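Local structure of immune protein (Enterobacter cloacae, 6D7Y) at residues Asp76-Pro81 with Gly109-Glu114; Glu3-Ile8 with Asn103-Ala108; Ile31-Phe36 with Gly66-Gly71. The protein probably gives immunity to contact-dependent growth inhibition by binding and neutralising the toxic C-terminal tip of a CdiA protein. One frame throughout, in Å; residues are numbered along the deposited sequence.

Contact 1. Residues Asp76-Pro81 with Gly109-Glu114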
loop_
_atom_site.group_PDB
_atom_site.type_symbol
_atom_site.label_atom_id
_atom_site.label_comp_id
_atom_site.label_asym_id
_atom_site.label_seq_id
_atom_site.Cartn_x
_atom_site.Cartn_y
_atom_site.Cartn_z
ATOM N N ASP B 76 7.727 8.267 -12.845
ATOM C CA ASP B 76 8.472 9.356 -13.498
ATOM C C ASP B 76 9.470 10.137 -12.616
ATOM O O ASP B 76 9.619 11.354 -12.757
ATOM C CB ASP B 76 7.474 10.325 -14.163
ATOM C CG ASP B 76 6.635 9.659 -15.259
ATOM O OD1 ASP B 76 7.078 8.646 -15.850
ATOM O OD2 ASP B 76 5.534 10.174 -15.550
ATOM N N GLY B 77 10.146 9.430 -11.713
ATOM C CA GLY B 77 11.145 10.049 -10.845
ATOM C C GLY B 77 10.701 10.635 -9.512
ATOM O O GLY B 77 11.553 10.856 -8.652
ATOM N N LEU B 78 9.405 10.902 -9.305
ATOM C CA LEU B 78 8.999 11.470 -8.003
ATOM C C LEU B 78 9.138 10.371 -6.938
ATOM O O LEU B 78 8.744 9.214 -7.165
ATOM C CB LEU B 78 7.618 12.148 -8.033
ATOM C CG LEU B 78 6.271 11.475 -8.266
ATOM C CD1 LEU B 78 5.879 10.571 -7.106
ATOM C CD2 LEU B 78 5.211 12.564 -8.423
ATOM N N LYS B 79 9.714 10.745 -5.794
ATOM C CA LYS B 79 10.032 9.803 -4.730
ATOM C C LYS B 79 9.600 10.336 -3.355
ATOM O O LYS B 79 9.874 11.484 -3.007
ATOM C CB LYS B 79 11.550 9.584 -4.776
ATOM C CG LYS B 79 12.092 8.311 -4.151
ATOM C CD LYS B 79 13.580 8.195 -4.467
ATOM C CE LYS B 79 14.158 6.828 -4.136
ATOM N NZ LYS B 79 15.591 6.704 -4.540
ATOM N N LEU B 80 8.921 9.491 -2.584
ATOM C CA LEU B 80 8.438 9.862 -1.250
ATOM C C LEU B 80 9.512 9.474 -0.226
ATOM O O LEU B 80 9.994 8.334 -0.254
ATOM C CB LEU B 80 7.147 9.107 -0.950
ATOM C CG LEU B 80 6.085 9.204 -2.052
ATOM C CD1 LEU B 80 4.863 8.367 -1.700
ATOM C CD2 LEU B 80 5.692 10.652 -2.311
ATOM N N PRO B 81 9.890 10.402 0.680
ATOM C CA PRO B 81 10.915 10.068 1.700
ATOM C C PRO B 81 10.583 8.868 2.609
ATOM O O PRO B 81 11.454 7.998 2.775
ATOM C CB PRO B 81 11.023 11.348 2.535
ATOM C CG PRO B 81 10.562 12.439 1.629
ATOM C CD PRO B 81 9.519 11.831 0.727
ATOM N N GLY B 109 -1.989 15.883 -4.731
ATOM C CA GLY B 109 -2.745 15.599 -5.952
ATOM C C GLY B 109 -1.884 15.114 -7.090
ATOM O O GLY B 109 -2.295 14.257 -7.868
ATOM N N LYS B 110 -0.674 15.658 -7.198
ATOM C CA LYS B 110 0.259 15.250 -8.261
ATOM C C LYS B 110 0.738 13.825 -8.028
ATOM O O LYS B 110 0.753 13.010 -8.963
ATOM C CB LYS B 110 1.419 16.243 -8.353
ATOM C CG LYS B 110 0.956 17.621 -8.791
ATOM C CD LYS B 110 2.097 18.633 -8.803
ATOM C CE LYS B 110 1.634 19.982 -9.336
ATOM N NZ LYS B 110 2.710 21.001 -9.200
ATOM N N VAL B 111 1.064 13.518 -6.769
ATOM C CA VAL B 111 1.498 12.175 -6.353
ATOM C C VAL B 111 0.362 11.173 -6.564
ATOM O O VAL B 111 0.575 10.046 -7.043
ATOM C CB VAL B 111 1.932 12.185 -4.866
ATOM C CG1 VAL B 111 2.189 10.776 -4.344
ATOM C CG2 VAL B 111 3.167 13.053 -4.698
HETATM N N MSE B 112 -0.855 11.593 -6.242
HETATM C CA MSE B 112 -2.015 10.727 -6.418
HETATM C C MSE B 112 -2.217 10.304 -7.855
HETATM O O MSE B 112 -2.520 9.132 -8.123
HETATM C CB MSE B 112 -3.265 11.430 -5.885
HETATM C CG MSE B 112 -3.206 11.530 -4.370
HETATM SE SE MSE B 112 -3.636 9.755 -3.633
HETATM C CE MSE B 112 -3.369 10.139 -1.749
ATOM N N LEU B 113 -2.096 11.245 -8.791
ATOM C CA LEU B 113 -2.259 10.924 -10.211
ATOM C C LEU B 113 -1.176 9.967 -10.693
ATOM O O LEU B 113 -1.439 9.104 -11.534
ATOM C CB LEU B 113 -2.362 12.172 -11.088
ATOM C CG LEU B 113 -3.665 12.981 -10.994
ATOM C CD1 LEU B 113 -3.595 14.177 -11.923
ATOM C CD2 LEU B 113 -4.885 12.139 -11.354
ATOM N N GLU B 114 0.027 10.091 -10.147
ATOM C CA GLU B 114 1.101 9.164 -10.488
ATOM C C GLU B 114 0.783 7.785 -9.915
ATOM O O GLU B 114 1.006 6.779 -10.588
ATOM C CB GLU B 114 2.466 9.681 -10.025
ATOM C CG GLU B 114 2.941 10.925 -10.765
ATOM C CD GLU B 114 3.220 10.726 -12.258
ATOM O OE1 GLU B 114 3.636 11.715 -12.903
ATOM O OE2 GLU B 114 3.040 9.614 -12.816
#

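Contact 2. Residues Glu3-Ile8 with Asn103-Ala108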
loop_
_atom_site.group_PDB
_atom_site.type_symbol
_atom_site.label_atom_id
_atom_site.label_comp_id
_atom_site.label_asym_id
_atom_site.label_seq_id
_atom_site.Cartn_x
_atom_site.Cartn_y
_atom_site.Cartn_z
ATOM N N GLU B 3 -0.737 16.685 5.933
ATOM C CA GLU B 3 -1.815 15.697 6.070
ATOM C C GLU B 3 -1.320 14.326 5.704
ATOM O O GLU B 3 -0.401 14.192 4.897
ATOM C CB GLU B 3 -2.924 16.048 5.085
ATOM C CG GLU B 3 -3.594 17.386 5.284
ATOM C CD GLU B 3 -4.657 17.405 6.369
ATOM O OE1 GLU B 3 -4.833 16.396 7.107
ATOM O OE2 GLU B 3 -5.341 18.461 6.483
ATOM N N LEU B 4 -1.958 13.306 6.281
ATOM C CA LEU B 4 -1.623 11.942 5.986
ATOM C C LEU B 4 -2.521 11.482 4.821
ATOM O O LEU B 4 -3.767 11.595 4.908
ATOM C CB LEU B 4 -1.857 11.045 7.193
ATOM C CG LEU B 4 -1.416 9.589 7.009
ATOM C CD1 LEU B 4 0.040 9.455 6.593
ATOM C CD2 LEU B 4 -1.638 8.840 8.318
ATOM N N PHE B 5 -1.881 10.986 3.761
ATOM C CA PHE B 5 -2.591 10.473 2.589
ATOM C C PHE B 5 -2.350 8.987 2.452
ATOM O O PHE B 5 -1.432 8.438 3.054
ATOM C CB PHE B 5 -2.176 11.201 1.320
ATOM C CG PHE B 5 -2.541 12.661 1.312
ATOM C CD1 PHE B 5 -3.773 13.086 0.867
ATOM C CD2 PHE B 5 -1.658 13.602 1.803
ATOM C CE1 PHE B 5 -4.145 14.424 0.901
ATOM C CE2 PHE B 5 -2.014 14.947 1.817
ATOM C CZ PHE B 5 -3.246 15.364 1.368
ATOM N N GLU B 6 -3.198 8.305 1.687
ATOM C CA GLU B 6 -2.956 6.908 1.496
ATOM C C GLU B 6 -3.553 6.382 0.194
ATOM O O GLU B 6 -4.470 6.970 -0.359
ATOM C CB GLU B 6 -3.433 6.048 2.690
ATOM C CG GLU B 6 -4.898 5.783 2.762
ATOM C CD GLU B 6 -5.349 4.950 3.978
ATOM O OE1 GLU B 6 -4.575 4.157 4.576
ATOM O OE2 GLU B 6 -6.533 5.096 4.326
ATOM N N VAL B 7 -2.940 5.321 -0.303
ATOM C CA VAL B 7 -3.439 4.603 -1.475
ATOM C C VAL B 7 -3.613 3.167 -1.010
ATOM O O VAL B 7 -2.834 2.658 -0.197
ATOM C CB VAL B 7 -2.563 4.708 -2.740
ATOM C CG1 VAL B 7 -2.457 6.152 -3.199
ATOM C CG2 VAL B 7 -1.190 4.091 -2.532
ATOM N N ILE B 8 -4.640 2.505 -1.548
ATOM C CA ILE B 8 -4.976 1.163 -1.147
ATOM C C ILE B 8 -5.219 0.221 -2.323
ATOM O O ILE B 8 -5.899 0.604 -3.295
ATOM C CB ILE B 8 -6.345 1.159 -0.388
ATOM C CG1 ILE B 8 -6.362 2.105 0.829
ATOM C CG2 ILE B 8 -6.728 -0.249 0.057
ATOM C CD1 ILE B 8 -5.500 1.707 1.957
ATOM N N ASN B 103 2.896 17.862 2.428
ATOM C CA ASN B 103 2.765 19.213 3.031
ATOM C C ASN B 103 1.544 20.007 2.579
ATOM O O ASN B 103 1.137 20.943 3.277
ATOM C CB ASN B 103 4.040 20.046 2.809
ATOM C CG ASN B 103 5.214 19.572 3.649
ATOM O OD1 ASN B 103 5.038 18.903 4.667
ATOM N ND2 ASN B 103 6.423 19.953 3.246
ATOM N N ASP B 104 0.949 19.646 1.435
ATOM C CA ASP B 104 -0.229 20.364 0.952
ATOM C C ASP B 104 -1.018 19.501 -0.015
ATOM O O ASP B 104 -0.500 18.493 -0.503
ATOM C CB ASP B 104 0.175 21.692 0.314
ATOM C CG ASP B 104 1.085 21.516 -0.874
ATOM O OD1 ASP B 104 0.646 20.926 -1.876
ATOM O OD2 ASP B 104 2.231 22.010 -0.831
ATOM N N PHE B 105 -2.266 19.893 -0.272
ATOM C CA PHE B 105 -3.154 19.134 -1.162
ATOM C C PHE B 105 -2.739 19.184 -2.627
ATOM O O PHE B 105 -2.937 18.213 -3.355
ATOM C CB PHE B 105 -4.627 19.566 -1.004
ATOM C CG PHE B 105 -5.316 18.963 0.196
ATOM C CD1 PHE B 105 -5.230 19.556 1.437
ATOM C CD2 PHE B 105 -6.052 17.792 0.073
ATOM C CE1 PHE B 105 -5.857 18.991 2.535
ATOM C CE2 PHE B 105 -6.677 17.224 1.162
ATOM C CZ PHE B 105 -6.578 17.834 2.404
ATOM N N ASN B 106 -2.151 20.298 -3.045
ATOM C CA ASN B 106 -1.719 20.450 -4.429
ATOM C C ASN B 106 -0.614 19.454 -4.776
ATOM O O ASN B 106 -0.709 18.771 -5.795
ATOM C CB ASN B 106 -1.289 21.901 -4.689
ATOM C CG ASN B 106 -2.431 22.888 -4.468
ATOM O OD1 ASN B 106 -3.609 22.543 -4.627
ATOM N ND2 ASN B 106 -2.088 24.125 -4.097
ATOM N N SER B 107 0.391 19.326 -3.907
ATOM C CA SER B 107 1.493 18.378 -4.137
ATOM C C SER B 107 0.974 16.941 -3.997
ATOM O O SER B 107 1.340 16.076 -4.793
ATOM C CB SER B 107 2.695 18.665 -3.225
ATOM O OG SER B 107 2.324 18.651 -1.859
ATOM N N ALA B 108 0.085 16.701 -3.021
ATOM C CA ALA B 108 -0.526 15.382 -2.853
ATOM C C ALA B 108 -1.254 14.956 -4.125
ATOM O O ALA B 108 -1.148 13.806 -4.552
ATOM C CB ALA B 108 -1.513 15.410 -1.686
#

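Contact 3. Residues Ile31-Phe36 with Gly66-Gly71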
loop_
_atom_site.group_PDB
_atom_site.type_symbol
_atom_site.label_atom_id
_atom_site.label_comp_id
_atom_site.label_asym_id
_atom_site.label_seq_id
_atom_site.Cartn_x
_atom_site.Cartn_y
_atom_site.Cartn_z
ATOM N N ILE B 31 13.703 -1.065 3.497
ATOM C CA ILE B 31 12.564 -1.295 4.380
ATOM C C ILE B 31 13.055 -1.686 5.744
ATOM O O ILE B 31 14.096 -2.337 5.887
ATOM C CB ILE B 31 11.558 -2.349 3.868
ATOM C CG1 ILE B 31 12.131 -3.768 3.865
ATOM C CG2 ILE B 31 11.047 -1.959 2.494
ATOM C CD1 ILE B 31 11.112 -4.801 3.434
ATOM N N PHE B 32 12.283 -1.295 6.740
ATOM C CA PHE B 32 12.621 -1.518 8.130
ATOM C C PHE B 32 11.383 -1.335 8.985
ATOM O O PHE B 32 10.286 -1.067 8.470
ATOM C CB PHE B 32 13.697 -0.515 8.551
ATOM C CG PHE B 32 13.323 0.907 8.280
ATOM C CD1 PHE B 32 13.556 1.465 7.032
ATOM C CD2 PHE B 32 12.723 1.686 9.261
ATOM C CE1 PHE B 32 13.200 2.773 6.761
ATOM C CE2 PHE B 32 12.372 3.000 9.001
ATOM C CZ PHE B 32 12.603 3.544 7.745
ATOM N N ASP B 33 11.575 -1.470 10.289
ATOM C CA ASP B 33 10.500 -1.335 11.273
ATOM C C ASP B 33 9.323 -2.288 10.997
ATOM O O ASP B 33 8.180 -1.868 10.882
ATOM C CB ASP B 33 10.015 0.119 11.366
ATOM C CG ASP B 33 9.085 0.352 12.554
ATOM O OD1 ASP B 33 9.213 -0.360 13.575
ATOM O OD2 ASP B 33 8.241 1.258 12.470
ATOM N N PHE B 34 9.636 -3.575 10.878
ATOM C CA PHE B 34 8.627 -4.601 10.688
ATOM C C PHE B 34 7.805 -4.667 11.976
ATOM O O PHE B 34 8.373 -4.788 13.067
ATOM C CB PHE B 34 9.282 -5.946 10.388
ATOM C CG PHE B 34 8.316 -7.091 10.343
ATOM C CD1 PHE B 34 7.482 -7.268 9.251
ATOM C CD2 PHE B 34 8.262 -8.019 11.382
ATOM C CE1 PHE B 34 6.592 -8.337 9.203
ATOM C CE2 PHE B 34 7.379 -9.091 11.337
ATOM C CZ PHE B 34 6.538 -9.249 10.247
ATOM N N ASN B 35 6.483 -4.594 11.848
ATOM C CA ASN B 35 5.587 -4.594 13.010
ATOM C C ASN B 35 4.391 -5.482 12.694
ATOM O O ASN B 35 3.987 -5.560 11.556
ATOM C CB ASN B 35 5.143 -3.158 13.317
ATOM C CG ASN B 35 4.587 -3.002 14.720
ATOM O OD1 ASN B 35 4.635 -3.932 15.532
ATOM N ND2 ASN B 35 4.092 -1.807 15.030
ATOM N N PHE B 36 3.796 -6.086 13.717
ATOM C CA PHE B 36 2.724 -7.086 13.555
ATOM C C PHE B 36 1.717 -7.120 14.709
ATOM O O PHE B 36 2.079 -6.816 15.849
ATOM C CB PHE B 36 3.426 -8.433 13.480
ATOM C CG PHE B 36 4.515 -8.566 14.500
ATOM C CD1 PHE B 36 4.238 -9.013 15.787
ATOM C CD2 PHE B 36 5.812 -8.158 14.199
ATOM C CE1 PHE B 36 5.244 -9.094 16.741
ATOM C CE2 PHE B 36 6.820 -8.236 15.146
ATOM C CZ PHE B 36 6.536 -8.705 16.419
ATOM N N GLY B 66 3.023 -4.335 9.358
ATOM C CA GLY B 66 3.395 -3.134 8.667
ATOM C C GLY B 66 4.888 -3.011 8.636
ATOM O O GLY B 66 5.605 -3.668 9.409
ATOM N N VAL B 67 5.354 -2.170 7.734
ATOM C CA VAL B 67 6.762 -1.953 7.560
ATOM C C VAL B 67 6.973 -0.552 7.032
ATOM O O VAL B 67 6.162 -0.049 6.256
ATOM C CB VAL B 67 7.365 -3.027 6.608
ATOM C CG1 VAL B 67 6.685 -3.029 5.265
ATOM C CG2 VAL B 67 8.850 -2.837 6.422
ATOM N N SER B 68 8.026 0.107 7.505
ATOM C CA SER B 68 8.361 1.426 7.011
ATOM C C SER B 68 9.263 1.235 5.809
ATOM O O SER B 68 10.137 0.356 5.800
ATOM C CB SER B 68 9.043 2.288 8.084
ATOM O OG SER B 68 8.131 2.571 9.124
HETATM N N MSE B 69 9.058 2.070 4.808
HETATM C CA MSE B 69 9.805 1.999 3.578
HETATM C C MSE B 69 10.410 3.348 3.397
HETATM O O MSE B 69 9.769 4.349 3.688
HETATM C CB MSE B 69 8.773 1.637 2.493
HETATM C CG MSE B 69 9.338 1.567 1.084
HETATM SE SE MSE B 69 8.129 0.641 -0.203
HETATM C CE MSE B 69 8.135 -1.109 0.707
ATOM N N GLU B 70 11.674 3.394 2.988
ATOM C CA GLU B 70 12.350 4.654 2.702
ATOM C C GLU B 70 12.706 4.738 1.231
ATOM O O GLU B 70 13.146 3.739 0.629
ATOM C CB GLU B 70 13.628 4.783 3.536
ATOM C CG GLU B 70 14.449 6.011 3.186
ATOM C CD GLU B 70 15.721 6.113 3.986
ATOM O OE1 GLU B 70 15.767 5.586 5.123
ATOM O OE2 GLU B 70 16.675 6.736 3.479
ATOM N N GLY B 71 12.550 5.937 0.672
ATOM C CA GLY B 71 12.898 6.215 -0.716
ATOM C C GLY B 71 12.027 5.464 -1.704
ATOM O O GLY B 71 12.537 4.751 -2.554
#

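Contact 1. Residues Asp76-Pro81 with Gly109-Glu114
Leu78 and Leu80, at the start of strand 78-90, lay their side chains against Val111 and Glu114 of helix 105-126. Strand and helix run nearly crosswise: the segment axes come within 10.3 Å and their directions differ by 106°. Val111 faces both leucines, and Glu114 only Leu78. Leu80 and Val111 reach toward each other tip to tip, Leu80 CD2 meeting Val111 CG1 at 4.1 Å. That methyl is the branch of Val111 lying anti to its own N (chi1 172°), while the second branch serves the other leucine, more loosely, with Val111 CG2 at 4.3 Å from Leu78 CD2. The same methyl of Leu78 makes a closer contact with Glu114: Leu78 CD2 sits 3.7 Å from Glu114 CG, the two side chains crossing obliquely, so it is the aliphatic part of the glutamate that packs here. Beyond CG the Glu114 chain bends, and its carboxylate ends beside that of Asp76, with Asp76 OD2 3.6 Å from Glu114 OE1. The two carboxylates stand almost perpendicular to each other, planes 83° apart. Like charges this near should disfavour each other, and Glu114 OE2 is buried without any partner in the model, both of which could raise the affinity of this pair for a proton; Asp76, however, is poorly ordered, and the closeness should not be overread. Around the contact, strand 78-90 runs between strands 63-75 and 93-102 of the antiparallel sheet. Leu80 also touches Val74 and Phe100, Val111 rests on Phe100 and Met102, and Glu114 leans on Val74 and Lys75, seating the helix across three adjacent strands.

Contact 2. Residues Glu3-Ile8 with Asn103-Ala108
Phe5 of strand 3-10 and Phe105 of helix 105-126 form a T-shaped (edge-to-face) pair where the first turn of the helix packs on the antiparallel sheet. Among the aromatic contacts, Phe5 supplies the edge and Phe105 the face: the ring planes lie 86° apart, the centroids 5.3 Å, and the nearest carbons are Phe5 CE1 and Phe105 CE2 at 3.8 Å. The Phe5 ring has a second task, a CH-pi contact, with the methyl of Ala108 lying over one of its faces 3.6 Å from the ring centroid and CB nearest to CZ. Phe5 is therefore held both at its edge and over a face, which should limit its freedom to tilt.

The remaining nonpolar contact is Glu3 with the Phe105 ring: Glu3 bends at chi2 (-81°) and brings its CG to 3.9 Å from Phe105 CE1, its chain passing obliquely by the ring. Leu135 of the neighbouring strand 130-135 touches all three of Glu3, Phe5 and Phe105.

A polar cap closes the start of the helix. Asp104 is the N-cap, and the amide of Ser107 meets its carboxylate nearly along the C-O axis, Ser107 N to Asp104 OD1 2.6 Å with an angle of 169° at the hydrogen.

Contact 3. Residues Ile31-Phe36 with Gly66-Gly71
This is antiparallel strand pairing interrupted by a beta bulge: Ile31-Phe36, on a strand at the edge of the sheet, pairs with Gly66-Met69 of the next strand, 63-75. Phe32 with Ser68 and Asn35 with Gly66 are hydrogen-bonded pairs, each making two backbone bonds; Ile31 with Met69, next to the first, is a non-hydrogen-bonded pair. Phe32 N reaches Ser68 O at 2.9 Å, and Gly66 N reaches Asn35 O at 2.7 Å. Between the hydrogen-bonded pairs Asp33 and Phe34 stand opposite Val67 alone, so the register slips by one; Asp33 takes up the extra residue with positive backbone angles (56/54°).

At the slip the fit is tight, Val67 CG2 lying 3.1 Å from Phe32 O. The same methyl packs on Ile31 CB at 3.8 Å, and both side chains touch Phe48. CA-H...O contacts from Ile31 and Phe34 to the carbonyls of Ser68 and Gly66 supplement the ladder.

On the face that carries Phe32 and Ser68, opposite Ile31 and Met69, CG of Phe32 is placed between its backbone N and carbonyl carbon (chi1 54°), which folds the ring back over the neighbouring strand. Glu70 CB meets its edge, while the Glu70 carboxylate turns to Arg30 in a salt bridge. Ser68 CB lies over the Phe32 ring, 3.5 Å from CE2.

In the fold
All three contacts reach the same antiparallel sheet. Contacts 1 and 2 share helix 105-126 and have centres about 10 Å apart; selenomethionine Met112 joins them, its CE 3.5 Å from Phe5 CB, so the residue next to Val111 packs against Phe5 and Val7 of strand 3-10. Contact 3 lies farther along the sheet, its centre about 19 Å from each of the others. It meets contact 1 through adjacent strands, where Gly71 N and Pro81 O are 3.1 Å apart, probably a hydrogen bond. Contacts 2 and 3 do not touch, with nearest atoms about 10 Å apart; in sequence, however, contact 3 is nested inside the long loop that contact 2 closes.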